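Local coordinates for periplasmic oligopeptide-binding protein (Burkholderia pseudomallei, PDB 3ZS6) that probably binds oligopeptides in the periplasm and delivers them to an ABC transporter for uptake, at residues Trp169-Pro172 against Lys173-Val176; Val15-Asp19 against Pro20-Glu24; Tyr101-Leu104 against Val105-Val108; Val140-Ser143 against Tyr144-Glu147. All coordinates share one frame; numbering follows the deposited sequence.

Contact 1 (Trp169-Pro172 against Lys173-Val176); sequences WTRP and KNIV
I175 lies against W169, R171 and P172 inside a tight reversal of the chain. The loop joins helix 159-165 to strand 181-187 in this periplasmic peptide-binding protein. The reversal is a type I turn with P172 and K173 at its corners. R171 O accepts two backbone bonds there. N174 N reaches it at 2.8 Å, with an N-H...O angle of 157°, from above the carbonyl plane. I175 N also reaches R171 O at 2.8 Å, more bent at 145° but nearly in line with the C=O bond.

I175 CB lies 3.5 Å from R171 O, the oxygen that takes both N-H groups. From CB, the CG2 branch turns back over the turn and sits 3.7 Å from R171 O and 3.8 Å from P172 O. The other branch, CG1, is anti to the backbone N (chi1 -167°). This brings it to W169, where CG1 is 4.0 Å from CZ3 and approaches the indole obliquely. Beyond CG1, the tip CD1 lies 4.1 Å from T170 O. L183 of the following strand also packs on I175.

The indole is held at its other end, where NE1 is hydrogen-bonded to D19 OD2. T170 CG2 sits over the centre of one ring face. N174 ND2 is bonded to A168 O. The carbonyl of V176 meets the indole at its edge, with V176 O 3.8 Å from W169 CZ3.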
ATOM      1  N   TRP A 169     -21.916   3.060  10.023  1.00 23.34           N
ATOM      2  CA  TRP A 169     -21.227   3.003  11.310  1.00 21.53           C
ATOM      3  C   TRP A 169     -19.982   3.891  11.365  1.00 18.06           C
ATOM      4  O   TRP A 169     -19.618   4.387  12.434  1.00 20.94           O
ATOM      5  CB  TRP A 169     -20.962   1.557  11.761  1.00 24.45           C
ATOM      6  CG  TRP A 169     -19.762   0.865  11.159  1.00 24.30           C
ATOM      7  CD1 TRP A 169     -19.749   0.008  10.088  1.00 17.92           C
ATOM      8  CD2 TRP A 169     -18.415   0.925  11.638  1.00 17.72           C
ATOM      9  NE1 TRP A 169     -18.472  -0.452   9.866  1.00 15.42           N
ATOM     10  CE2 TRP A 169     -17.634   0.100  10.800  1.00 21.03           C
ATOM     11  CE3 TRP A 169     -17.790   1.604  12.690  1.00 14.45           C
ATOM     12  CZ2 TRP A 169     -16.256  -0.060  10.980  1.00 14.96           C
ATOM     13  CZ3 TRP A 169     -16.421   1.439  12.871  1.00 18.93           C
ATOM     14  CH2 TRP A 169     -15.673   0.612  12.021  1.00 14.85           C
ATOM     15  N   THR A 170     -19.364   4.132  10.211  1.00 22.17           N
ATOM     16  CA  THR A 170     -18.175   4.991  10.143  1.00 19.97           C
ATOM     17  C   THR A 170     -18.486   6.485  10.043  1.00 19.86           C
ATOM     18  O   THR A 170     -17.570   7.307  10.011  1.00 16.73           O
ATOM     19  CB  THR A 170     -17.229   4.609   8.976  1.00 19.75           C
ATOM     20  OG1 THR A 170     -17.941   4.660   7.735  1.00 16.20           O
ATOM     21  CG2 THR A 170     -16.646   3.202   9.180  1.00 12.69           C
ATOM     22  N   ARG A 171     -19.766   6.843   9.981  1.00 19.82           N
ATOM     23  CA  ARG A 171     -20.131   8.259  10.026  1.00 22.50           C
ATOM     24  C   ARG A 171     -19.722   8.849  11.376  1.00 18.85           C
ATOM     25  O   ARG A 171     -19.811   8.181  12.404  1.00 24.08           O
ATOM     26  CB  ARG A 171     -21.624   8.461   9.775  1.00 26.18           C
ATOM     27  CG  ARG A 171     -22.086   8.065   8.379  1.00 34.83           C
ATOM     28  CD  ARG A 171     -23.576   8.334   8.198  1.00 46.10           C
ATOM     29  NE  ARG A 171     -24.169   7.487   7.166  1.00 62.16           N
ATOM     30  CZ  ARG A 171     -24.325   7.841   5.892  1.00 72.69           C
ATOM     31  NH1 ARG A 171     -23.933   9.040   5.477  1.00 75.02           N
ATOM     32  NH2 ARG A 171     -24.878   6.995   5.031  1.00 74.83           N
ATOM     33  N   PRO A 172     -19.257  10.104  11.371  1.00 16.63           N
ATOM     34  CA  PRO A 172     -18.760  10.771  12.581  1.00 16.94           C
ATOM     35  C   PRO A 172     -19.696  10.616  13.785  1.00 24.54           C
ATOM     36  O   PRO A 172     -19.232  10.484  14.919  1.00 25.12           O
ATOM     37  CB  PRO A 172     -18.674  12.235  12.150  1.00 21.11           C
ATOM     38  CG  PRO A 172     -18.370  12.159  10.677  1.00 24.27           C
ATOM     39  CD  PRO A 172     -19.108  10.945  10.167  1.00 19.80           C
ATOM     40  N   LYS A 173     -20.998  10.605  13.537  1.00 24.65           N
ATOM     41  CA  LYS A 173     -21.967  10.577  14.625  1.00 35.66           C
ATOM     42  C   LYS A 173     -22.211   9.169  15.177  1.00 33.15           C
ATOM     43  O   LYS A 173     -22.799   9.008  16.245  1.00 29.76           O
ATOM     44  CB  LYS A 173     -23.281  11.221  14.178  1.00 42.44           C
ATOM     45  CG  LYS A 173     -23.120  12.679  13.761  1.00 53.19           C
ATOM     46  CD  LYS A 173     -24.461  13.334  13.480  1.00 62.58           C
ATOM     47  CE  LYS A 173     -24.305  14.817  13.164  1.00 64.19           C
ATOM     48  NZ  LYS A 173     -25.630  15.499  13.043  1.00 64.65           N
ATOM     49  N   ASN A 174     -21.742   8.157  14.455  1.00 29.23           N
ATOM     50  CA  ASN A 174     -21.980   6.768  14.836  1.00 26.45           C
ATOM     51  C   ASN A 174     -20.706   6.031  15.232  1.00 26.37           C
ATOM     52  O   ASN A 174     -20.740   5.107  16.048  1.00 26.47           O
ATOM     53  CB  ASN A 174     -22.649   6.016  13.680  1.00 23.25           C
ATOM     54  CG  ASN A 174     -23.965   6.642  13.261  1.00 30.68           C
ATOM     55  OD1 ASN A 174     -24.654   7.271  14.067  1.00 28.96           O
ATOM     56  ND2 ASN A 174     -24.325   6.469  11.992  1.00 26.39           N
ATOM     57  N   ILE A 175     -19.586   6.442  14.647  1.00 19.29           N
ATOM     58  CA  ILE A 175     -18.358   5.659  14.702  1.00 20.17           C
ATOM     59  C   ILE A 175     -17.833   5.420  16.114  1.00 20.73           C
ATOM     60  O   ILE A 175     -17.878   6.300  16.979  1.00 17.57           O
ATOM     61  CB  ILE A 175     -17.234   6.293  13.840  1.00 24.79           C
ATOM     62  CG1 ILE A 175     -16.077   5.309  13.648  1.00 20.27           C
ATOM     63  CG2 ILE A 175     -16.741   7.588  14.469  1.00 26.48           C
ATOM     64  CD1 ILE A 175     -14.941   5.858  12.776  1.00 19.62           C
ATOM     65  N   VAL A 176     -17.341   4.208  16.334  1.00 22.41           N
ATOM     66  CA  VAL A 176     -16.674   3.846  17.576  1.00 18.14           C
ATOM     67  C   VAL A 176     -15.322   3.281  17.184  1.00 18.53           C
ATOM     68  O   VAL A 176     -15.245   2.364  16.370  1.00 15.56           O
ATOM     69  CB  VAL A 176     -17.467   2.785  18.346  1.00 20.57           C
ATOM     70  CG1 VAL A 176     -16.696   2.332  19.582  1.00 23.20           C
ATOM     71  CG2 VAL A 176     -18.848   3.326  18.730  1.00 23.29           C
TER

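Contact 2 (Val15-Asp19 against Pro20-Glu24); sequences VESLD and PAHIE
E16 OE2 takes the backbone N-H of E24 at 2.7 Å, nearly straight at 166°. The N-H arrives on the anti side of the carboxylate, somewhat out of its plane. E16 CG stands between the backbone N and the carbonyl carbon (chi1 66°), 3.7 Å from H22 O. The bend at chi2 then turns the carboxylate to E24 N. The other oxygen, E16 OE1, is bonded to S25. The carboxylate thus ties the early loop to the residues just before helix 26-35.

D19 O accepts from H22 N at 2.7 Å and closes a type I turn over P20 and A21. Its side-chain OD1 accepts from A21 N at 3.0 Å, from above the carboxylate plane, which makes an Asx turn. OD2 is 3.6 Å from H22 CD2 at the edge of the imidazole, with the two planes almost perpendicular. R91 forms a salt bridge to OD2. S17 OG accepts from D19 N at 3.0 Å and lies 3.5 Å from H22 CB. I23 CG1 lies 3.3 Å from D19 O.

The ST turn and Asx turn shape a loop that lines the peptide site, where the E24 backbone hydrogen-bonds the bound peptide.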
ATOM      1  N   VAL A  15     -10.332   9.347   0.687  1.00 17.37           N
ATOM      2  CA  VAL A  15     -10.144   8.000   1.238  1.00 10.26           C
ATOM      3  C   VAL A  15     -11.291   7.084   0.814  1.00 16.87           C
ATOM      4  O   VAL A  15     -12.441   7.527   0.750  1.00 15.41           O
ATOM      5  CB  VAL A  15     -10.050   8.039   2.791  1.00 15.82           C
ATOM      6  CG1 VAL A  15     -11.426   8.356   3.424  1.00 14.43           C
ATOM      7  CG2 VAL A  15      -9.479   6.734   3.332  1.00 12.98           C
ATOM      8  N   GLU A  16     -10.987   5.815   0.533  1.00 12.74           N
ATOM      9  CA  GLU A  16     -11.997   4.889   0.014  1.00 18.51           C
ATOM     10  C   GLU A  16     -12.974   4.433   1.102  1.00 19.59           C
ATOM     11  O   GLU A  16     -14.132   4.135   0.825  1.00 14.05           O
ATOM     12  CB  GLU A  16     -11.349   3.672  -0.672  1.00 16.79           C
ATOM     13  CG  GLU A  16     -10.570   2.736   0.268  1.00 14.76           C
ATOM     14  CD  GLU A  16      -9.162   3.230   0.580  1.00 16.12           C
ATOM     15  OE1 GLU A  16      -8.797   4.336   0.123  1.00 14.55           O
ATOM     16  OE2 GLU A  16      -8.412   2.503   1.273  1.00 15.78           O
ATOM     17  N   SER A  17     -12.501   4.382   2.340  1.00 10.53           N
ATOM     18  CA  SER A  17     -13.322   3.888   3.437  1.00 13.89           C
ATOM     19  C   SER A  17     -12.593   4.154   4.740  1.00 10.53           C
ATOM     20  O   SER A  17     -11.377   4.327   4.742  1.00 13.54           O
ATOM     21  CB  SER A  17     -13.563   2.383   3.267  1.00 16.84           C
ATOM     22  OG  SER A  17     -14.255   1.812   4.365  1.00 18.88           O
ATOM     23  N   LEU A  18     -13.337   4.204   5.841  1.00 13.20           N
ATOM     24  CA  LEU A  18     -12.730   4.260   7.163  1.00 12.72           C
ATOM     25  C   LEU A  18     -13.092   3.015   7.966  1.00 16.98           C
ATOM     26  O   LEU A  18     -12.826   2.941   9.167  1.00 15.17           O
ATOM     27  CB  LEU A  18     -13.151   5.523   7.909  1.00 19.50           C
ATOM     28  CG  LEU A  18     -12.595   6.838   7.345  1.00 26.09           C
ATOM     29  CD1 LEU A  18     -13.069   8.020   8.177  1.00 23.05           C
ATOM     30  CD2 LEU A  18     -11.074   6.803   7.289  1.00 24.84           C
ATOM     31  N   ASP A  19     -13.705   2.044   7.288  1.00 13.95           N
ATOM     32  CA  ASP A  19     -13.966   0.725   7.859  1.00 12.90           C
ATOM     33  C   ASP A  19     -12.720  -0.134   7.641  1.00 14.74           C
ATOM     34  O   ASP A  19     -12.334  -0.392   6.496  1.00 15.11           O
ATOM     35  CB  ASP A  19     -15.183   0.095   7.156  1.00 12.03           C
ATOM     36  CG  ASP A  19     -15.610  -1.235   7.769  1.00 13.24           C
ATOM     37  OD1 ASP A  19     -14.764  -1.932   8.387  1.00 11.24           O
ATOM     38  OD2 ASP A  19     -16.804  -1.588   7.625  1.00 14.71           O
ATOM     39  N   PRO A  20     -12.074  -0.572   8.734  1.00 11.74           N
ATOM     40  CA  PRO A  20     -10.846  -1.366   8.602  1.00 12.03           C
ATOM     41  C   PRO A  20     -10.974  -2.505   7.596  1.00 10.81           C
ATOM     42  O   PRO A  20      -9.995  -2.826   6.926  1.00 13.19           O
ATOM     43  CB  PRO A  20     -10.635  -1.915  10.016  1.00 13.00           C
ATOM     44  CG  PRO A  20     -11.181  -0.824  10.890  1.00 15.38           C
ATOM     45  CD  PRO A  20     -12.386  -0.277  10.142  1.00  8.38           C
ATOM     46  N   ALA A  21     -12.157  -3.095   7.476  1.00 11.93           N
ATOM     47  CA  ALA A  21     -12.346  -4.214   6.557  1.00 11.24           C
ATOM     48  C   ALA A  21     -12.328  -3.807   5.082  1.00 18.22           C
ATOM     49  O   ALA A  21     -12.190  -4.656   4.199  1.00 21.67           O
ATOM     50  CB  ALA A  21     -13.638  -4.960   6.878  1.00 11.21           C
ATOM     51  N   HIS A  22     -12.477  -2.516   4.811  1.00 15.81           N
ATOM     52  CA  HIS A  22     -12.518  -2.057   3.428  1.00 16.71           C
ATOM     53  C   HIS A  22     -11.392  -1.080   3.079  1.00 15.65           C
ATOM     54  O   HIS A  22     -11.379  -0.491   1.998  1.00 12.82           O
ATOM     55  CB  HIS A  22     -13.895  -1.475   3.117  1.00 14.36           C
ATOM     56  CG  HIS A  22     -15.003  -2.464   3.301  1.00 16.28           C
ATOM     57  ND1 HIS A  22     -15.164  -3.556   2.475  1.00 17.41           N
ATOM     58  CD2 HIS A  22     -15.977  -2.553   4.237  1.00 20.71           C
ATOM     59  CE1 HIS A  22     -16.204  -4.263   2.881  1.00 22.11           C
ATOM     60  NE2 HIS A  22     -16.715  -3.678   3.949  1.00 18.14           N
ATOM     61  N   ILE A  23     -10.444  -0.921   3.998  1.00 13.33           N
ATOM     62  CA  ILE A  23      -9.295  -0.045   3.766  1.00 12.48           C
ATOM     63  C   ILE A  23      -8.252  -0.744   2.882  1.00 10.16           C
ATOM     64  O   ILE A  23      -7.821  -1.859   3.177  1.00 10.63           O
ATOM     65  CB  ILE A  23      -8.664   0.405   5.106  1.00 11.87           C
ATOM     66  CG1 ILE A  23      -9.605   1.392   5.808  1.00 14.18           C
ATOM     67  CG2 ILE A  23      -7.266   1.023   4.869  1.00  9.63           C
ATOM     68  CD1 ILE A  23      -9.130   1.869   7.196  1.00 13.27           C
ATOM     69  N   GLU A  24      -7.860  -0.094   1.793  1.00  9.48           N
ATOM     70  CA  GLU A  24      -6.934  -0.695   0.836  1.00 10.85           C
ATOM     71  C   GLU A  24      -5.702   0.159   0.565  1.00 12.88           C
ATOM     72  O   GLU A  24      -4.678  -0.357   0.110  1.00 12.28           O
ATOM     73  CB  GLU A  24      -7.605  -0.883  -0.532  1.00 11.34           C
ATOM     74  CG  GLU A  24      -8.758  -1.834  -0.606  1.00 19.78           C
ATOM     75  CD  GLU A  24      -9.268  -1.949  -2.031  1.00 18.79           C
ATOM     76  OE1 GLU A  24      -8.510  -2.446  -2.898  1.00 15.69           O
ATOM     77  OE2 GLU A  24     -10.418  -1.537  -2.279  1.00 16.06           O
TER

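Contact 3 (Tyr101-Leu104 against Val105-Val108); sequences YTIL and VEFV
T102 and I103 meet V105 and E106 through consecutive helix-like turns. These residues have helical backbone angles without the regular bonds of a helix. They lie in the loop between helix 82-93 and helix 111-115 of the peptide-binding fold.

The backbone bonds that cross the contact are weak. V105 N points to T102 O at 3.2 Å with an angle of only 128°. E106 N points to I103 O, also at 3.2 Å, and is straighter at 144°. Both span three residues. The chain turns once more where V108 N bonds to V105 O at 2.9 Å.

Two side-chain carbons pack on backbone carbonyl oxygens. V105 CG1 stands between its own backbone N and carbonyl carbon (chi1 78°). It therefore turns back over the preceding turn, 3.3 Å from T102 O. E106 CB rests 3.2 Å from I103 O.

The apolar contacts lie to one side. Within the first segment, I103 CD1 lies over one face of the Y101 ring, toward its rim, while L104 CG sits at the ring edge. L148 of helix 145-148 packs on L104 and F107.

The polar side chains meet through E106. Its chain is extended beyond CG and crosses I103 obliquely. The Y101 hydroxyl is bonded to D409 and makes a weak bond to the backbone of the bound peptide. E106 OE2 forms a salt bridge with R421. OE1 shares a water with T102, whose OG1 lies 2.7 Å from that water. The modelled separation of E106 OE1 from the same water, 2.4 Å, is too short to trust closely.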
ATOM      1  N   TYR A 101      -9.232  -6.758   0.992  1.00 13.71           N
ATOM      2  CA  TYR A 101      -7.925  -6.881   1.634  1.00 16.51           C
ATOM      3  C   TYR A 101      -7.787  -8.107   2.517  1.00 13.31           C
ATOM      4  O   TYR A 101      -7.231  -8.028   3.608  1.00 22.24           O
ATOM      5  CB  TYR A 101      -7.574  -5.620   2.435  1.00 15.70           C
ATOM      6  CG  TYR A 101      -6.147  -5.144   2.212  1.00 15.26           C
ATOM      7  CD1 TYR A 101      -5.835  -4.329   1.128  1.00 11.46           C
ATOM      8  CD2 TYR A 101      -5.118  -5.520   3.066  1.00 10.93           C
ATOM      9  CE1 TYR A 101      -4.548  -3.890   0.908  1.00 14.74           C
ATOM     10  CE2 TYR A 101      -3.807  -5.078   2.857  1.00 11.13           C
ATOM     11  CZ  TYR A 101      -3.538  -4.258   1.770  1.00 12.62           C
ATOM     12  OH  TYR A 101      -2.263  -3.805   1.521  1.00 10.96           O
ATOM     13  N   THR A 102      -8.269  -9.248   2.036  1.00 15.27           N
ATOM     14  CA  THR A 102      -8.137 -10.492   2.793  1.00 19.30           C
ATOM     15  C   THR A 102      -6.688 -10.991   2.867  1.00 19.96           C
ATOM     16  O   THR A 102      -6.377 -11.902   3.630  1.00 16.38           O
ATOM     17  CB  THR A 102      -9.035 -11.603   2.209  1.00 20.17           C
ATOM     18  OG1 THR A 102      -8.746 -11.765   0.818  1.00 14.39           O
ATOM     19  CG2 THR A 102     -10.517 -11.250   2.379  1.00 13.85           C
ATOM     20  N   ILE A 103      -5.801 -10.393   2.078  1.00 23.22           N
ATOM     21  CA  ILE A 103      -4.413 -10.858   2.018  1.00 18.64           C
ATOM     22  C   ILE A 103      -3.723 -10.883   3.386  1.00 19.30           C
ATOM     23  O   ILE A 103      -2.944 -11.792   3.670  1.00 19.64           O
ATOM     24  CB  ILE A 103      -3.562 -10.037   1.020  1.00 16.81           C
ATOM     25  CG1 ILE A 103      -3.620  -8.544   1.366  1.00 21.08           C
ATOM     26  CG2 ILE A 103      -4.036 -10.290  -0.426  1.00 19.37           C
ATOM     27  CD1 ILE A 103      -2.698  -7.670   0.530  1.00 16.97           C
ATOM     28  N   LEU A 104      -4.007  -9.897   4.235  1.00  9.10           N
ATOM     29  CA  LEU A 104      -3.338  -9.821   5.535  1.00 16.45           C
ATOM     30  C   LEU A 104      -3.752 -10.928   6.506  1.00 20.03           C
ATOM     31  O   LEU A 104      -2.939 -11.390   7.304  1.00 26.65           O
ATOM     32  CB  LEU A 104      -3.541  -8.446   6.196  1.00 18.47           C
ATOM     33  CG  LEU A 104      -2.700  -7.313   5.605  1.00 18.90           C
ATOM     34  CD1 LEU A 104      -2.870  -6.024   6.410  1.00 16.35           C
ATOM     35  CD2 LEU A 104      -1.242  -7.717   5.535  1.00 17.38           C
ATOM     36  N   VAL A 105      -5.007 -11.356   6.435  1.00 17.54           N
ATOM     37  CA  VAL A 105      -5.478 -12.405   7.329  1.00 25.12           C
ATOM     38  C   VAL A 105      -5.191 -13.781   6.728  1.00 20.63           C
ATOM     39  O   VAL A 105      -5.351 -14.812   7.376  1.00 20.05           O
ATOM     40  CB  VAL A 105      -6.981 -12.249   7.639  1.00 27.65           C
ATOM     41  CG1 VAL A 105      -7.820 -12.748   6.465  1.00 17.53           C
ATOM     42  CG2 VAL A 105      -7.339 -12.987   8.925  1.00 24.17           C
ATOM     43  N   GLU A 106      -4.726 -13.784   5.488  1.00 19.73           N
ATOM     44  CA  GLU A 106      -4.506 -15.028   4.762  1.00 26.75           C
ATOM     45  C   GLU A 106      -3.454 -15.925   5.419  1.00 24.74           C
ATOM     46  O   GLU A 106      -3.477 -17.144   5.234  1.00 24.57           O
ATOM     47  CB  GLU A 106      -4.126 -14.731   3.310  1.00 29.69           C
ATOM     48  CG  GLU A 106      -4.732 -15.672   2.291  1.00 39.49           C
ATOM     49  CD  GLU A 106      -4.473 -15.214   0.864  1.00 47.40           C
ATOM     50  OE1 GLU A 106      -5.057 -14.190   0.453  1.00 47.33           O
ATOM     51  OE2 GLU A 106      -3.678 -15.871   0.159  1.00 49.40           O
ATOM     52  N   PHE A 107      -2.538 -15.335   6.185  1.00 28.86           N
ATOM     53  CA  PHE A 107      -1.503 -16.128   6.854  1.00 37.79           C
ATOM     54  C   PHE A 107      -2.087 -16.915   8.028  1.00 36.45           C
ATOM     55  O   PHE A 107      -1.491 -17.889   8.494  1.00 37.15           O
ATOM     56  CB  PHE A 107      -0.353 -15.249   7.361  1.00 52.22           C
ATOM     57  CG  PHE A 107       0.441 -14.580   6.275  1.00 63.51           C
ATOM     58  CD1 PHE A 107       0.025 -14.625   4.954  1.00 72.62           C
ATOM     59  CD2 PHE A 107       1.614 -13.906   6.581  1.00 65.97           C
ATOM     60  CE1 PHE A 107       0.763 -14.003   3.958  1.00 75.48           C
ATOM     61  CE2 PHE A 107       2.357 -13.286   5.591  1.00 69.79           C
ATOM     62  CZ  PHE A 107       1.931 -13.334   4.277  1.00 73.61           C
ATOM     63  N   VAL A 108      -3.249 -16.486   8.511  1.00 27.50           N
ATOM     64  CA  VAL A 108      -3.868 -17.134   9.660  1.00 23.94           C
ATOM     65  C   VAL A 108      -4.488 -18.485   9.300  1.00 28.11           C
ATOM     66  O   VAL A 108      -5.020 -18.672   8.204  1.00 22.63           O
ATOM     67  CB  VAL A 108      -4.909 -16.225  10.328  1.00 20.71           C
ATOM     68  CG1 VAL A 108      -5.487 -16.897  11.564  1.00 16.38           C
ATOM     69  CG2 VAL A 108      -4.269 -14.890  10.696  1.00 19.65           C
TER
HETATM   70  O   HOH W   1      -6.628 -12.705  -0.648  1.00 22.25           O

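Contact 4 (Val140-Ser143 against Tyr144-Glu147); sequences VPVS and YFPE
V142 carries CG1 anti to its backbone N (chi1 180°), and Y144 has CG tucked between its own N and carbonyl carbon (chi1 49°). Together these torsions put the methyl over the middle of the phenol ring. V142 CG1 is 3.8 Å from the centroid of the Y144 ring and only 13° off its normal, a CH-pi contact. The nearest ring atom to CG1 is Y144 CE1, at 3.7 Å.

The same methyl also faces F145. V142 CG1 lies 4.0 Å from F145 CB and near the edge of that ring. One methyl is thus wedged between two aromatic residues.

The backbone here makes a type I beta turn from V142 to F145, leading into helix 145-148 after strand 133-137. Its closing bond, F145 N to V142 O, is weak at 3.4 Å. V142 O also receives a weak bond from W64 NE1. At the corner, S143 OG lies 3.7 Å from Y144 CD2, obliquely to the ring. E147 N bonds to Y144 O at 2.9 Å where the short, weakly bonded helix begins.

The Y144 ring meets that of Y410. On the side of strand 63-68, the F145 ring meets W64 and packs on F66.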
ATOM      1  N   VAL A 140       1.703 -21.350   7.999  1.00 25.49           N
ATOM      2  CA  VAL A 140       3.120 -21.677   7.941  1.00 32.02           C
ATOM      3  C   VAL A 140       3.836 -20.725   8.886  1.00 30.56           C
ATOM      4  O   VAL A 140       3.268 -19.719   9.293  1.00 24.37           O
ATOM      5  CB  VAL A 140       3.689 -21.481   6.527  1.00 36.78           C
ATOM      6  CG1 VAL A 140       3.067 -22.474   5.559  1.00 43.27           C
ATOM      7  CG2 VAL A 140       3.447 -20.050   6.052  1.00 28.30           C
ATOM      8  N   PRO A 141       5.085 -21.038   9.248  1.00 29.55           N
ATOM      9  CA  PRO A 141       5.770 -20.121  10.165  1.00 31.10           C
ATOM     10  C   PRO A 141       6.035 -18.751   9.538  1.00 31.00           C
ATOM     11  O   PRO A 141       6.463 -18.657   8.384  1.00 28.06           O
ATOM     12  CB  PRO A 141       7.079 -20.854  10.500  1.00 35.53           C
ATOM     13  CG  PRO A 141       7.209 -21.947   9.465  1.00 39.36           C
ATOM     14  CD  PRO A 141       5.819 -22.297   9.044  1.00 34.06           C
ATOM     15  N   VAL A 142       5.762 -17.701  10.309  1.00 25.96           N
ATOM     16  CA  VAL A 142       5.956 -16.323   9.869  1.00 24.64           C
ATOM     17  C   VAL A 142       6.703 -15.568  10.965  1.00 22.52           C
ATOM     18  O   VAL A 142       6.132 -15.245  12.006  1.00 24.74           O
ATOM     19  CB  VAL A 142       4.602 -15.620   9.596  1.00 21.42           C
ATOM     20  CG1 VAL A 142       4.819 -14.171   9.139  1.00 20.22           C
ATOM     21  CG2 VAL A 142       3.786 -16.401   8.575  1.00 20.90           C
ATOM     22  N   SER A 143       7.974 -15.277  10.729  1.00 25.46           N
ATOM     23  CA  SER A 143       8.835 -14.760  11.790  1.00 25.09           C
ATOM     24  C   SER A 143       8.526 -13.303  12.130  1.00 25.67           C
ATOM     25  O   SER A 143       8.881 -12.822  13.201  1.00 19.97           O
ATOM     26  CB  SER A 143      10.308 -14.906  11.400  1.00 23.55           C
ATOM     27  OG  SER A 143      10.627 -14.054  10.312  1.00 26.02           O
ATOM     28  N   TYR A 144       7.872 -12.607  11.205  1.00 20.00           N
ATOM     29  CA  TYR A 144       7.629 -11.180  11.330  1.00 17.89           C
ATOM     30  C   TYR A 144       6.141 -10.879  11.526  1.00 17.90           C
ATOM     31  O   TYR A 144       5.690  -9.747  11.326  1.00 16.42           O
ATOM     32  CB  TYR A 144       8.137 -10.462  10.078  1.00 19.51           C
ATOM     33  CG  TYR A 144       7.660 -11.099   8.781  1.00 19.65           C
ATOM     34  CD1 TYR A 144       6.436 -10.750   8.222  1.00 18.68           C
ATOM     35  CD2 TYR A 144       8.434 -12.056   8.128  1.00 18.51           C
ATOM     36  CE1 TYR A 144       5.994 -11.328   7.044  1.00 14.50           C
ATOM     37  CE2 TYR A 144       8.008 -12.645   6.953  1.00 23.36           C
ATOM     38  CZ  TYR A 144       6.790 -12.278   6.411  1.00 25.03           C
ATOM     39  OH  TYR A 144       6.364 -12.865   5.241  1.00 25.81           O
ATOM     40  N   PHE A 145       5.377 -11.888  11.927  1.00 20.50           N
ATOM     41  CA  PHE A 145       3.933 -11.730  11.983  1.00 17.19           C
ATOM     42  C   PHE A 145       3.460 -10.456  12.692  1.00 19.09           C
ATOM     43  O   PHE A 145       2.479  -9.845  12.273  1.00 17.48           O
ATOM     44  CB  PHE A 145       3.232 -12.965  12.564  1.00 21.18           C
ATOM     45  CG  PHE A 145       1.735 -12.876  12.484  1.00 22.13           C
ATOM     46  CD1 PHE A 145       1.096 -12.934  11.250  1.00 17.26           C
ATOM     47  CD2 PHE A 145       0.969 -12.669  13.624  1.00 20.56           C
ATOM     48  CE1 PHE A 145      -0.286 -12.821  11.154  1.00 15.49           C
ATOM     49  CE2 PHE A 145      -0.414 -12.556  13.538  1.00 24.56           C
ATOM     50  CZ  PHE A 145      -1.045 -12.626  12.291  1.00 19.20           C
ATOM     51  N   PRO A 146       4.146 -10.044  13.769  1.00 16.71           N
ATOM     52  CA  PRO A 146       3.627  -8.848  14.442  1.00 11.19           C
ATOM     53  C   PRO A 146       3.577  -7.593  13.555  1.00 17.10           C
ATOM     54  O   PRO A 146       2.709  -6.752  13.784  1.00 14.28           O
ATOM     55  CB  PRO A 146       4.587  -8.669  15.631  1.00 22.47           C
ATOM     56  CG  PRO A 146       5.060 -10.073  15.929  1.00 21.49           C
ATOM     57  CD  PRO A 146       5.185 -10.729  14.562  1.00 18.74           C
ATOM     58  N   GLU A 147       4.467  -7.474  12.570  1.00 20.82           N
ATOM     59  CA  GLU A 147       4.426  -6.347  11.631  1.00 20.49           C
ATOM     60  C   GLU A 147       3.076  -6.213  10.938  1.00 17.60           C
ATOM     61  O   GLU A 147       2.581  -5.100  10.736  1.00 13.48           O
ATOM     62  CB  GLU A 147       5.513  -6.477  10.557  1.00 21.38           C
ATOM     63  CG  GLU A 147       6.889  -6.041  10.997  1.00 21.73           C
ATOM     64  CD  GLU A 147       7.911  -6.115   9.873  1.00 24.80           C
ATOM     65  OE1 GLU A 147       7.872  -5.259   8.959  1.00 18.81           O
ATOM     66  OE2 GLU A 147       8.762  -7.023   9.917  1.00 22.62           O
TER

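In the fold
All four contacts are local, and they follow one another without nesting or crossing. Contact 2 comes first and closes the loop between strand 6-11 and helix 26-35. Contact 3 curls the chain between helices 82-93 and 111-115. Contact 4 turns it from strand 133-137 into helix 145-148. Contact 1 closes the loop between helix 159-165 and strand 181-187. Contacts distant in sequence then meet in space. E24 O lies 3.6 Å from Y101 CE1, joining contacts 2 and 3. F107 CD2 packs 3.9 Å from V142 CG2, joining contacts 3 and 4. Contact 1 returns to contact 2, where W169 CH2 is 3.9 Å from P20 CD. Contacts 1 and 4 stay about 19 Å apart at their nearest atoms.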